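Long-range contacts in oxidoreductase, NAD-binding/iron-sulfur cluster-binding protein (Nitratireductor pacificus pht-3B, PDB 6ZXU), which is a catabolic reductive dehalogenase that carries cobalamin and two [4Fe-4S] clusters, and probably removes halogen from organic substrates by reduction: residues Ala49-Val54 against Pro248-Gly253; Ala107-Ala112 against Lys638-Asp643; Ala143-Val148 against Ala213-Val218; Gly632-Ile637 against Glu660-Pro665; Lys676-Pro681 against Gly702-Tyr707. All coordinates share one frame; numbering follows the deposited sequence.

Contact 1 of 5, residues Ala49-Val54 against Pro248-Gly253; sequences ARVDDV and PLAPEG
Ala49 and Val51 grip the chain around Leu249 through two backbone hydrogen bonds, which define the tight part of this contact. Ala250 N donates to Ala49 O at 2.9 Å, nearly straight (175°), while Val51 N reaches Pro248 O at 3.1 Å. Together they make a single beta bridge in which Arg50 faces Leu249, their CA atoms 4.2 Å apart; neither segment goes on as a regular strand. Within this close part the Pro248 ring is held against the chain from Val51 to Val54, its CG 3.3 Å from Val51 O and 3.7 Å from Asp53 CA. The Arg50 guanidinium has Leu249 CD2 over one face, 3.6 Å from NH1, with the methyl offset toward the rim. CG of Arg50 is anti to the carbonyl carbon (chi1 -71°) and the chain runs extended to NE, which carries the charged group past Leu249 to Leu45 O, Arg247 O and Gly214 O. Packing is looser at the solvent side: Val54 CG1 meets Pro251 CG at 4.0 Å, and the carboxylates of Asp52 and Asp53 lie at the surface, the former salt-bridged to Arg247. Away from the cofactor sites, the contact joins the loop that precedes helix 74-85 to the one between strand 232-239 and helix 260-264, with Leu249 turned inward onto Leu48, Pro226 and Leu255.

Contact 2 of 5, residues Ala107-Ala112 against Lys638-Asp643; sequences AENLKA and KRWWFD
With CG of Asn109 anti to the backbone N (chi1 168°) and its amide turned about chi2, the side chain leaves the helix flat against Phe642, whose own CG stands beside the backbone N. Amide and ring are stacked, their planes only 9° apart, with Asn109 CG 3.5 Å from Phe642 CZ, toward the rim of the ring. The same orientation directs Asn109 ND2 to Trp640 O, a bond of 3.1 Å and 161° that lies close to the amide plane. A water accepts from both Asn109 ND2 and Phe642 N, each at 3.0 Å, so the two amide hydrogens have separate acceptors. On the far side of the amide, OD1 is bonded to Tyr186 OH; with partners for oxygen and nitrogen alike, the rotation of this buried group is well determined. One turn further along the helix, Ala112 CB packs 3.6 Å from Trp640 CB and sits about as close to CG, CD2 and CE3 of the indole, while the Ala112 carbonyl lies over that face, toward its rim; Trp641 CE3 lies over the opposite face. Trp640 NE1 is held by Thr434 OG1. The buried junction thus sets helix 103-116 against the loop between helix 619-628 and strand 645-647. Helix 168-190 closes it from another direction, Tyr186 and Met190 touching Phe642, while Phe116 meets the Trp640 ring.

Contact 3 of 5, residues Ala143-Val148 against Ala213-Val218; sequences ALVFAV and AGLARV
Val145 spreads its two methyls over different partners: CG2 rests 3.7 Å from Ala213 CB, and CG1 lies 3.9 Å from Leu215 CD1. This division follows from chi1 of -170°, which sets CG1 opposite the backbone N and CG2 opposite the carbonyl carbon. Leu215 enters with one branch: CD1 is 3.7 Å from Val145 O and 3.8 Å from Phe146 CA, lying against the strand backbone and extending more loosely to Ala147 CB at 4.4 Å. Between the two apolar residues, Gly214 has positive phi and ends the preceding helix in a Schellman motif, the turn that brings Ala213 and Leu215 to the same strand. Cys125 and Met121 of strand 121-126 also touch Ala213 and Leu215, while Val236 of strand 232-239 packs on Val145. The contact consists of aliphatic groups meeting one face of strand 142-149, whose backbone is hydrogen-bonded to its neighbours in the sheet; it therefore implies van der Waals packing in a buried core, without polar pairing between the segments.

Contact 4 of 5, residues Gly632-Ile637 against Glu660-Pro665; sequences GKRNLI and ERDLSP
Arg634 grips Asp662 side-on, with NE and NH2 both directed at the single oxygen OD1. The NH2 bond is the shorter and straighter, 3.0 Å and 154° from Arg634 NH2 to Asp662 OD1, and uses the syn lone pair; Arg634 NE is 3.3 Å from the same oxygen. Both bonds lie near the guanidinium plane, which is turned 27° from the carboxylate. Arg634 NE also makes a weak bond to Arg661 O at 3.0 Å. Over the centre of one guanidinium face sits Glu660 CB, 3.6 Å from Arg634 CZ, while the Glu660 carboxylate leads on to a salt bridge with Arg639. A bend at chi3 (-60°) in the arginine chain turns the NE edge toward Arg661 and Asp662. Farther out, two waters join the backbones: one donates to Gly632 O and to Arg661 O (2.8 Å), and the other accepts from Leu663 N at 2.7 Å and weakly from Lys633 NZ. Arg661, whose carbonyl serves both Arg634 and the first water, is positioned by Asp441, Ser439 and Tyr578; its side chain is about 8 Å from an iron-sulfur cluster. At the protein surface, the contact joins the loop after helix 619-628 to that between strand 650-652 and helix 671-674, and Leu663 packs on helix 544-548.

Contact 5 of 5, residues Lys676-Pro681 against Gly702-Tyr707; sequences KLAMYP and GGLAEY
The Tyr707 ring carries Met679 CE over one face, 4.0 Å from its centroid and 13° off the normal, a CH-pi contact; Ala678 C lies at the ring edge, near its plane. Met679 SD stands obliquely at 5.0 Å from the centroid, making this a Met-aromatic contact as well. The methionine starts from chi1 of 58°, with CG between the backbone N and the carbonyl carbon, and its bend at chi3 returns CE over the ring. Leu677 CB adds a contact of 3.7 Å to Tyr707 CE2, and the phenol OH is bonded to Lys569 O. The second aromatic, Tyr680, brings its CE1 obliquely to 4.2 Å from Gly703 CA and sends its OH to Glu573. Gly703, with no side chain, lets the loop come close to the helix: Ala678 CA is 3.4 Å from Gly703 O. Gly703 O accepts from Met679 N at 3.1 Å as well as from Tyr707 N within the helix, the two donors approaching from opposite faces of the carbonyl plane. A water donates to both Leu677 O and Leu704 O. By contrast, Met679 O is buried with no polar partner. The arrangement is an extended segment docked on helix 700-709 through a glycine, in the second shell of the cobalamin site: Tyr680 meets Phe317, a cobalamin-binding residue, and lies about 6 Å from the cofactor.

How the contacts relate
From the N terminus, contact 1 opens first and closes a loop of 193 residues at 248-253. Contact 2 opens at 107-112, inside that loop, but closes only at 638-643, so the two cross. Contact 3 is nested within both: Arg217 is probably hydrogen-bonded to carbonyls of 248-253, and Leu144 packs on Leu110, linking the N-terminal sheet to helix 103-116. Contact 4 is a short loop closure that crosses contact 2, to which the Arg639-Glu660 salt bridge ties it. Contact 5 follows in series near the C terminus, about 15 Å from contact 4 between nearest atoms, and across the chain's centre from contacts 1 and 3.

Contact 1 of 5, residues Ala49-Val54 against Pro248-Gly253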
# COMPACT_ATOMS: atom_id res chain seq x y z
N ALA A 49 20.96 -25.11 -1.95
CA ALA A 49 21.41 -26.23 -2.78
C ALA A 49 20.25 -26.71 -3.66
O ALA A 49 19.18 -26.95 -3.17
CB ALA A 49 21.85 -27.36 -1.89
N ARG A 50 20.51 -26.82 -4.94
CA ARG A 50 19.54 -27.23 -5.94
C ARG A 50 20.10 -28.36 -6.86
O ARG A 50 21.30 -28.56 -6.97
CB ARG A 50 19.18 -26.04 -6.77
CG ARG A 50 18.33 -25.05 -5.98
CD ARG A 50 17.87 -23.86 -6.81
NE ARG A 50 17.46 -22.85 -5.84
CZ ARG A 50 16.28 -22.78 -5.27
NH1 ARG A 50 15.31 -23.64 -5.62
NH2 ARG A 50 16.06 -21.83 -4.33
N VAL A 51 19.19 -29.11 -7.44
CA VAL A 51 19.47 -30.11 -8.44
C VAL A 51 18.50 -29.92 -9.61
O VAL A 51 17.51 -29.15 -9.51
CB VAL A 51 19.32 -31.51 -7.85
CG1 VAL A 51 20.32 -31.74 -6.71
CG2 VAL A 51 17.93 -31.76 -7.37
N ASP A 52 18.75 -30.61 -10.72
CA ASP A 52 17.93 -30.41 -11.93
C ASP A 52 16.53 -30.99 -11.83
O ASP A 52 15.61 -30.45 -12.48
CB ASP A 52 18.66 -30.98 -13.17
CG ASP A 52 19.79 -30.03 -13.73
OD1 ASP A 52 20.05 -28.95 -13.12
OD2 ASP A 52 20.45 -30.37 -14.79
N ASP A 53 16.34 -32.07 -11.09
CA ASP A 53 15.06 -32.78 -11.06
C ASP A 53 14.95 -33.54 -9.76
O ASP A 53 15.93 -33.90 -9.13
CB ASP A 53 14.89 -33.85 -12.16
CG ASP A 53 14.77 -33.29 -13.56
OD1 ASP A 53 15.87 -32.98 -14.16
OD2 ASP A 53 13.57 -33.24 -14.10
N VAL A 54 13.71 -33.79 -9.36
CA VAL A 54 13.48 -34.66 -8.21
C VAL A 54 12.32 -35.55 -8.54
O VAL A 54 11.54 -35.25 -9.42
CB VAL A 54 13.19 -33.92 -6.87
CG1 VAL A 54 14.45 -33.19 -6.40
CG2 VAL A 54 12.00 -32.95 -6.97
N PRO A 248 14.50 -27.58 -8.73
CA PRO A 248 14.15 -27.97 -7.39
C PRO A 248 15.28 -27.95 -6.35
O PRO A 248 16.47 -27.90 -6.67
CB PRO A 248 13.66 -29.41 -7.58
CG PRO A 248 14.31 -29.83 -8.87
CD PRO A 248 14.29 -28.63 -9.72
N LEU A 249 14.89 -27.99 -5.09
CA LEU A 249 15.83 -27.98 -4.02
C LEU A 249 16.47 -29.37 -3.92
O LEU A 249 15.79 -30.38 -4.14
CB LEU A 249 15.15 -27.62 -2.68
CG LEU A 249 14.53 -26.23 -2.56
CD1 LEU A 249 13.58 -26.21 -1.37
CD2 LEU A 249 15.59 -25.18 -2.42
N ALA A 250 17.73 -29.42 -3.54
CA ALA A 250 18.34 -30.68 -3.24
C ALA A 250 17.47 -31.44 -2.23
O ALA A 250 17.14 -30.92 -1.18
CB ALA A 250 19.76 -30.50 -2.68
N PRO A 251 17.17 -32.71 -2.50
CA PRO A 251 16.08 -33.29 -1.73
C PRO A 251 16.45 -33.75 -0.35
O PRO A 251 15.54 -33.98 0.44
CB PRO A 251 15.63 -34.47 -2.61
CG PRO A 251 16.75 -34.75 -3.51
CD PRO A 251 17.45 -33.47 -3.74
N GLU A 252 17.73 -33.94 -0.08
CA GLU A 252 18.21 -34.46 1.19
C GLU A 252 19.25 -33.55 1.76
O GLU A 252 20.11 -33.03 1.07
CB GLU A 252 18.81 -35.91 1.01
N GLY A 253 19.22 -33.38 3.08
CA GLY A 253 20.30 -32.70 3.77
C GLY A 253 20.16 -31.19 3.84
O GLY A 253 19.17 -30.59 3.40

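Contact 2 of 5, residues Ala107-Ala112 against Lys638-Asp643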
# COMPACT_ATOMS: atom_id res chain seq x y z
N ALA A 107 10.64 -14.11 -17.17
CA ALA A 107 10.65 -14.77 -15.83
C ALA A 107 11.03 -13.79 -14.73
O ALA A 107 10.36 -13.72 -13.70
CB ALA A 107 11.62 -15.90 -15.82
N GLU A 108 12.06 -13.02 -14.95
CA GLU A 108 12.46 -11.96 -13.99
C GLU A 108 11.30 -11.03 -13.69
O GLU A 108 10.96 -10.81 -12.53
CB GLU A 108 13.65 -11.16 -14.52
CG GLU A 108 14.91 -12.06 -14.59
CD GLU A 108 16.04 -11.49 -15.43
OE1 GLU A 108 15.89 -10.35 -16.00
OE2 GLU A 108 17.09 -12.20 -15.50
N ASN A 109 10.68 -10.52 -14.72
CA ASN A 109 9.56 -9.57 -14.58
C ASN A 109 8.40 -10.11 -13.81
O ASN A 109 7.83 -9.44 -12.99
CB ASN A 109 9.14 -9.06 -15.93
CG ASN A 109 7.83 -8.30 -15.88
OD1 ASN A 109 6.78 -8.89 -16.11
ND2 ASN A 109 7.92 -6.99 -15.63
N LEU A 110 8.05 -11.35 -14.07
CA LEU A 110 6.90 -11.90 -13.43
C LEU A 110 7.21 -12.28 -11.97
O LEU A 110 6.35 -12.18 -11.10
CB LEU A 110 6.44 -13.09 -14.22
CG LEU A 110 5.06 -13.61 -14.06
CD1 LEU A 110 4.02 -12.53 -14.29
CD2 LEU A 110 4.84 -14.82 -15.00
N LYS A 111 8.43 -12.75 -11.71
CA LYS A 111 8.87 -12.96 -10.32
C LYS A 111 8.93 -11.67 -9.52
O LYS A 111 8.48 -11.62 -8.43
CB LYS A 111 10.25 -13.60 -10.29
CG LYS A 111 10.26 -15.06 -10.64
CD LYS A 111 11.74 -15.52 -10.64
CE LYS A 111 11.82 -16.92 -10.15
NZ LYS A 111 13.26 -17.31 -10.26
N ALA A 112 9.44 -10.61 -10.13
CA ALA A 112 9.46 -9.29 -9.51
C ALA A 112 8.05 -8.76 -9.26
O ALA A 112 7.80 -8.10 -8.23
CB ALA A 112 10.24 -8.32 -10.38
N LYS A 638 16.83 -1.58 -10.05
CA LYS A 638 15.49 -1.80 -9.50
C LYS A 638 14.34 -1.61 -10.50
O LYS A 638 13.17 -1.68 -10.14
CB LYS A 638 15.29 -0.91 -8.31
CG LYS A 638 16.33 -1.04 -7.17
CD LYS A 638 16.22 -2.38 -6.51
CE LYS A 638 17.05 -2.41 -5.27
NZ LYS A 638 16.77 -3.67 -4.55
N ARG A 639 14.63 -1.32 -11.76
CA ARG A 639 13.63 -1.12 -12.76
C ARG A 639 13.19 -2.45 -13.33
O ARG A 639 13.68 -2.89 -14.37
CB ARG A 639 14.12 -0.14 -13.83
CG ARG A 639 13.03 0.29 -14.80
CD ARG A 639 13.46 1.53 -15.52
NE ARG A 639 12.63 1.86 -16.65
CZ ARG A 639 12.95 2.86 -17.49
NH1 ARG A 639 14.04 3.58 -17.27
NH2 ARG A 639 12.18 3.18 -18.52
N TRP A 640 12.26 -3.12 -12.66
CA TRP A 640 11.94 -4.46 -13.02
C TRP A 640 10.74 -4.57 -13.95
O TRP A 640 10.46 -5.68 -14.44
CB TRP A 640 11.58 -5.26 -11.75
CG TRP A 640 10.50 -4.65 -10.89
CD1 TRP A 640 10.70 -3.76 -9.83
CD2 TRP A 640 9.07 -4.85 -10.98
NE1 TRP A 640 9.48 -3.38 -9.28
CE2 TRP A 640 8.48 -4.04 -9.95
CE3 TRP A 640 8.26 -5.57 -11.83
CZ2 TRP A 640 7.12 -3.97 -9.77
CZ3 TRP A 640 6.93 -5.48 -11.69
CH2 TRP A 640 6.35 -4.71 -10.66
N TRP A 641 9.96 -3.49 -14.11
CA TRP A 641 8.67 -3.55 -14.85
C TRP A 641 8.88 -3.22 -16.33
O TRP A 641 9.90 -2.62 -16.73
CB TRP A 641 7.64 -2.54 -14.23
CG TRP A 641 8.15 -1.11 -14.21
CD1 TRP A 641 7.94 -0.14 -15.17
CD2 TRP A 641 8.95 -0.50 -13.21
NE1 TRP A 641 8.60 1.00 -14.83
CE2 TRP A 641 9.21 0.80 -13.61
CE3 TRP A 641 9.45 -0.94 -11.98
CZ2 TRP A 641 10.01 1.64 -12.88
CZ3 TRP A 641 10.24 -0.13 -11.26
CH2 TRP A 641 10.52 1.17 -11.69
N PHE A 642 7.89 -3.60 -17.13
CA PHE A 642 7.84 -3.27 -18.57
C PHE A 642 7.18 -1.91 -18.78
O PHE A 642 6.23 -1.56 -18.07
CB PHE A 642 7.03 -4.32 -19.34
CG PHE A 642 7.59 -5.73 -19.31
CD1 PHE A 642 8.93 -5.97 -19.14
CD2 PHE A 642 6.72 -6.80 -19.50
CE1 PHE A 642 9.42 -7.24 -19.11
CE2 PHE A 642 7.19 -8.08 -19.51
CZ PHE A 642 8.54 -8.30 -19.31
N ASP A 643 7.67 -1.15 -19.73
CA ASP A 643 7.04 0.08 -20.15
C ASP A 643 5.94 -0.20 -21.21
O ASP A 643 6.21 -0.28 -22.39
CB ASP A 643 8.08 1.02 -20.74
CG ASP A 643 8.98 1.60 -19.71
OD1 ASP A 643 8.65 1.58 -18.49
OD2 ASP A 643 10.03 2.05 -20.07
O HOH W 1 5.65 -5.04 -15.82

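Contact 3 of 5, residues Ala143-Val148 against Ala213-Val218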
# COMPACT_ATOMS: atom_id res chain seq x y z
N ALA A 143 4.23 -22.73 -15.16
CA ALA A 143 3.62 -22.36 -13.95
C ALA A 143 4.57 -21.39 -13.18
O ALA A 143 5.76 -21.67 -12.98
CB ALA A 143 3.31 -23.54 -13.11
N LEU A 144 4.03 -20.22 -12.83
CA LEU A 144 4.57 -19.37 -11.74
C LEU A 144 4.00 -19.81 -10.43
O LEU A 144 2.81 -19.78 -10.25
CB LEU A 144 4.22 -17.93 -11.99
CG LEU A 144 4.77 -16.97 -10.95
CD1 LEU A 144 6.15 -16.55 -11.28
CD2 LEU A 144 3.89 -15.75 -10.99
N VAL A 145 4.88 -20.25 -9.50
CA VAL A 145 4.45 -20.79 -8.24
C VAL A 145 4.97 -19.83 -7.17
O VAL A 145 6.10 -19.36 -7.26
CB VAL A 145 5.03 -22.19 -7.98
CG1 VAL A 145 4.39 -22.83 -6.79
CG2 VAL A 145 4.82 -23.08 -9.22
N PHE A 146 4.12 -19.51 -6.21
CA PHE A 146 4.51 -18.63 -5.12
C PHE A 146 3.93 -19.07 -3.82
O PHE A 146 2.89 -19.71 -3.78
CB PHE A 146 4.20 -17.20 -5.41
CG PHE A 146 2.74 -16.95 -5.57
CD1 PHE A 146 1.95 -16.75 -4.41
CD2 PHE A 146 2.16 -16.85 -6.80
CE1 PHE A 146 0.61 -16.46 -4.55
CE2 PHE A 146 0.78 -16.63 -6.94
CZ PHE A 146 -0.00 -16.46 -5.80
N ALA A 147 4.63 -18.76 -2.73
CA ALA A 147 4.20 -19.10 -1.37
C ALA A 147 4.00 -17.76 -0.65
O ALA A 147 4.70 -16.76 -0.87
CB ALA A 147 5.20 -19.92 -0.62
N VAL A 148 3.02 -17.75 0.20
CA VAL A 148 2.87 -16.66 1.17
C VAL A 148 3.02 -17.28 2.55
O VAL A 148 2.29 -18.20 2.92
CB VAL A 148 1.49 -15.94 0.99
CG1 VAL A 148 1.19 -14.95 2.14
CG2 VAL A 148 1.45 -15.24 -0.32
N ALA A 213 9.12 -26.48 -8.71
CA ALA A 213 9.61 -25.07 -8.92
C ALA A 213 10.63 -24.63 -7.88
O ALA A 213 11.16 -23.55 -7.99
CB ALA A 213 8.40 -24.09 -8.87
N GLY A 214 10.92 -25.48 -6.90
CA GLY A 214 12.05 -25.21 -6.03
C GLY A 214 11.72 -24.43 -4.77
O GLY A 214 12.62 -23.90 -4.14
N LEU A 215 10.45 -24.41 -4.34
CA LEU A 215 10.06 -23.65 -3.14
C LEU A 215 10.05 -24.51 -1.91
O LEU A 215 10.19 -24.01 -0.82
CB LEU A 215 8.64 -23.01 -3.32
CG LEU A 215 8.34 -22.16 -4.53
CD1 LEU A 215 7.06 -21.38 -4.30
CD2 LEU A 215 9.49 -21.23 -4.78
N ALA A 216 9.85 -25.82 -2.07
CA ALA A 216 9.70 -26.68 -0.93
C ALA A 216 10.22 -28.10 -1.15
O ALA A 216 10.51 -28.49 -2.27
CB ALA A 216 8.26 -26.68 -0.46
N ARG A 217 10.31 -28.84 -0.06
CA ARG A 217 10.56 -30.25 -0.03
C ARG A 217 9.53 -30.87 0.85
O ARG A 217 8.82 -30.16 1.53
CB ARG A 217 11.91 -30.55 0.60
CG ARG A 217 13.04 -29.71 0.04
CD ARG A 217 14.39 -30.28 0.48
NE ARG A 217 14.73 -30.01 1.85
CZ ARG A 217 15.92 -30.30 2.40
NH1 ARG A 217 16.90 -30.91 1.72
NH2 ARG A 217 16.13 -29.99 3.68
N VAL A 218 9.45 -32.20 0.83
CA VAL A 218 8.41 -32.97 1.54
C VAL A 218 8.99 -33.58 2.78
O VAL A 218 9.99 -34.22 2.72
CB VAL A 218 7.79 -34.05 0.63
CG1 VAL A 218 6.65 -34.70 1.31
CG2 VAL A 218 7.36 -33.45 -0.71

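Contact 4 of 5, residues Gly632-Ile637 against Glu660-Pro665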
# COMPACT_ATOMS: atom_id res chain seq x y z
N GLY A 632 17.61 9.93 -4.33
CA GLY A 632 16.58 10.23 -5.31
C GLY A 632 16.97 9.94 -6.75
O GLY A 632 16.13 9.95 -7.62
N LYS A 633 18.25 9.76 -7.03
CA LYS A 633 18.68 9.26 -8.34
C LYS A 633 17.99 7.92 -8.63
O LYS A 633 17.70 7.16 -7.72
CB LYS A 633 20.21 9.16 -8.36
CG LYS A 633 20.78 8.74 -9.71
CD LYS A 633 22.32 8.68 -9.86
CE LYS A 633 22.94 10.07 -9.90
NZ LYS A 633 22.52 10.95 -11.04
N ARG A 634 17.65 7.66 -9.90
CA ARG A 634 17.04 6.42 -10.28
C ARG A 634 18.08 5.27 -10.24
O ARG A 634 19.15 5.37 -10.79
CB ARG A 634 16.35 6.51 -11.63
CG ARG A 634 15.19 7.49 -11.64
CD ARG A 634 14.61 7.79 -13.03
NE ARG A 634 15.65 8.36 -13.87
CZ ARG A 634 16.28 7.71 -14.85
NH1 ARG A 634 15.87 6.53 -15.26
NH2 ARG A 634 17.28 8.32 -15.47
N ASN A 635 17.74 4.20 -9.55
CA ASN A 635 18.57 3.03 -9.44
C ASN A 635 18.14 2.01 -10.52
O ASN A 635 17.18 1.31 -10.37
CB ASN A 635 18.45 2.44 -8.04
CG ASN A 635 19.32 1.21 -7.83
OD1 ASN A 635 19.89 0.65 -8.79
ND2 ASN A 635 19.40 0.74 -6.60
N LEU A 636 18.91 1.92 -11.60
CA LEU A 636 18.52 1.14 -12.78
C LEU A 636 18.41 -0.34 -12.49
O LEU A 636 17.59 -1.03 -13.10
CB LEU A 636 19.45 1.45 -14.00
N ILE A 637 19.08 -0.83 -11.45
CA ILE A 637 18.92 -2.24 -11.08
C ILE A 637 17.51 -2.56 -10.62
O ILE A 637 17.06 -3.67 -10.75
CB ILE A 637 19.93 -2.59 -9.97
CG1 ILE A 637 21.30 -2.73 -10.62
CG2 ILE A 637 19.69 -3.94 -9.36
CD1 ILE A 637 22.47 -2.37 -9.72
N GLU A 660 11.95 9.92 -17.16
CA GLU A 660 13.19 9.39 -16.54
C GLU A 660 13.91 10.54 -15.88
O GLU A 660 15.03 10.90 -16.21
CB GLU A 660 14.07 8.67 -17.56
CG GLU A 660 13.35 7.51 -18.19
CD GLU A 660 14.17 6.92 -19.35
OE1 GLU A 660 14.72 7.75 -20.21
OE2 GLU A 660 14.23 5.63 -19.39
N ARG A 661 13.26 11.09 -14.89
CA ARG A 661 13.72 12.29 -14.24
C ARG A 661 14.86 11.99 -13.27
O ARG A 661 14.90 10.97 -12.59
CB ARG A 661 12.52 12.93 -13.50
CG ARG A 661 11.44 13.34 -14.44
CD ARG A 661 10.38 14.13 -13.70
NE ARG A 661 9.27 14.32 -14.55
CZ ARG A 661 9.13 15.36 -15.34
NH1 ARG A 661 10.07 16.30 -15.38
NH2 ARG A 661 8.07 15.49 -16.08
N ASP A 662 15.76 12.95 -13.19
CA ASP A 662 16.89 12.94 -12.27
C ASP A 662 16.74 14.15 -11.36
O ASP A 662 15.91 15.05 -11.63
CB ASP A 662 18.17 13.07 -13.12
CG ASP A 662 18.33 11.90 -14.15
OD1 ASP A 662 17.95 10.72 -13.83
OD2 ASP A 662 18.84 12.18 -15.26
N LEU A 663 17.62 14.23 -10.38
CA LEU A 663 17.60 15.39 -9.50
C LEU A 663 17.62 16.70 -10.28
O LEU A 663 18.20 16.71 -11.37
CB LEU A 663 18.73 15.28 -8.56
CG LEU A 663 18.56 14.10 -7.59
CD1 LEU A 663 19.89 13.76 -6.94
CD2 LEU A 663 17.58 14.49 -6.49
N SER A 664 16.93 17.72 -9.79
CA SER A 664 16.79 19.04 -10.45
C SER A 664 17.59 20.06 -9.70
O SER A 664 17.89 19.89 -8.52
CB SER A 664 15.31 19.50 -10.47
OG SER A 664 14.48 18.46 -10.86
N PRO A 665 17.93 21.16 -10.36
CA PRO A 665 18.67 22.20 -9.67
C PRO A 665 17.74 23.14 -8.89
O PRO A 665 16.54 23.19 -9.12
CB PRO A 665 19.31 23.00 -10.81
CG PRO A 665 18.27 22.89 -11.89
CD PRO A 665 17.75 21.47 -11.79
O HOH W 2 14.88 11.27 -9.83
O HOH W 3 19.51 12.29 -10.47

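Contact 5 of 5, residues Lys676-Pro681 against Gly702-Tyr707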
# COMPACT_ATOMS: atom_id res chain seq x y z
N LYS A 676 3.21 31.64 -6.57
CA LYS A 676 1.82 31.88 -6.23
C LYS A 676 1.00 30.69 -6.61
O LYS A 676 0.87 30.34 -7.78
CB LYS A 676 1.27 33.12 -6.93
CG LYS A 676 2.12 34.35 -6.74
CD LYS A 676 2.23 34.81 -5.32
CE LYS A 676 3.21 35.98 -5.23
NZ LYS A 676 3.54 36.33 -3.83
N LEU A 677 0.46 30.02 -5.62
CA LEU A 677 -0.38 28.88 -5.78
C LEU A 677 -1.87 29.28 -5.55
O LEU A 677 -2.16 30.29 -4.92
CB LEU A 677 0.08 27.76 -4.79
CG LEU A 677 1.55 27.30 -4.94
CD1 LEU A 677 1.84 26.30 -3.88
CD2 LEU A 677 1.87 26.67 -6.32
N ALA A 678 -2.77 28.44 -6.06
CA ALA A 678 -4.20 28.60 -5.86
C ALA A 678 -4.67 27.59 -4.80
O ALA A 678 -4.12 26.47 -4.71
CB ALA A 678 -4.95 28.38 -7.14
N MET A 679 -5.55 28.00 -3.92
CA MET A 679 -6.14 27.10 -2.93
C MET A 679 -7.66 27.09 -3.08
O MET A 679 -8.23 28.07 -3.52
CB MET A 679 -5.76 27.47 -1.50
CG MET A 679 -6.14 28.84 -1.10
SD MET A 679 -6.13 29.18 0.65
CE MET A 679 -4.63 28.47 1.31
N TYR A 680 -8.28 26.01 -2.69
CA TYR A 680 -9.70 25.86 -2.91
C TYR A 680 -10.35 25.39 -1.62
O TYR A 680 -10.74 24.23 -1.49
CB TYR A 680 -9.97 24.91 -4.05
CG TYR A 680 -9.42 25.41 -5.34
CD1 TYR A 680 -10.05 26.39 -6.05
CD2 TYR A 680 -8.17 25.00 -5.79
CE1 TYR A 680 -9.52 26.92 -7.22
CE2 TYR A 680 -7.59 25.55 -6.93
CZ TYR A 680 -8.30 26.53 -7.65
OH TYR A 680 -7.75 27.05 -8.84
N PRO A 681 -10.51 26.33 -0.66
CA PRO A 681 -11.25 26.00 0.54
C PRO A 681 -12.73 25.90 0.19
O PRO A 681 -13.10 26.21 -0.91
CB PRO A 681 -10.95 27.17 1.47
CG PRO A 681 -10.68 28.29 0.54
CD PRO A 681 -10.04 27.72 -0.65
N GLY A 702 -9.63 33.25 -8.61
CA GLY A 702 -10.14 33.39 -7.24
C GLY A 702 -9.28 32.57 -6.25
O GLY A 702 -9.03 33.01 -5.15
N GLY A 703 -8.85 31.36 -6.64
CA GLY A 703 -7.99 30.52 -5.77
C GLY A 703 -6.63 31.11 -5.54
O GLY A 703 -6.09 30.98 -4.45
N LEU A 704 -6.07 31.80 -6.54
CA LEU A 704 -4.82 32.52 -6.33
C LEU A 704 -4.99 33.63 -5.36
O LEU A 704 -4.16 33.84 -4.46
CB LEU A 704 -4.26 33.07 -7.67
CG LEU A 704 -3.80 31.99 -8.68
CD1 LEU A 704 -3.73 32.55 -10.10
CD2 LEU A 704 -2.45 31.43 -8.28
N ALA A 705 -6.10 34.37 -5.48
CA ALA A 705 -6.35 35.51 -4.55
C ALA A 705 -6.64 35.02 -3.15
O ALA A 705 -6.27 35.63 -2.16
CB ALA A 705 -7.49 36.36 -5.04
N GLU A 706 -7.34 33.90 -3.05
CA GLU A 706 -7.62 33.28 -1.77
C GLU A 706 -6.35 32.88 -1.03
O GLU A 706 -6.21 33.11 0.18
CB GLU A 706 -8.51 32.06 -2.00
CG GLU A 706 -9.00 31.40 -0.75
CD GLU A 706 -10.09 32.27 -0.09
OE1 GLU A 706 -10.56 33.24 -0.79
OE2 GLU A 706 -10.45 32.00 1.09
N TYR A 707 -5.37 32.34 -1.74
CA TYR A 707 -4.10 31.99 -1.14
C TYR A 707 -3.34 33.22 -0.65
O TYR A 707 -2.83 33.18 0.44
CB TYR A 707 -3.26 31.15 -2.10
CG TYR A 707 -2.30 30.13 -1.49
CD1 TYR A 707 -1.37 30.49 -0.56
CD2 TYR A 707 -2.30 28.85 -1.90
CE1 TYR A 707 -0.45 29.60 -0.05
CE2 TYR A 707 -1.45 27.90 -1.38
CZ TYR A 707 -0.53 28.28 -0.47
OH TYR A 707 0.30 27.31 0.00
O HOH W 4 -1.43 32.89 -4.81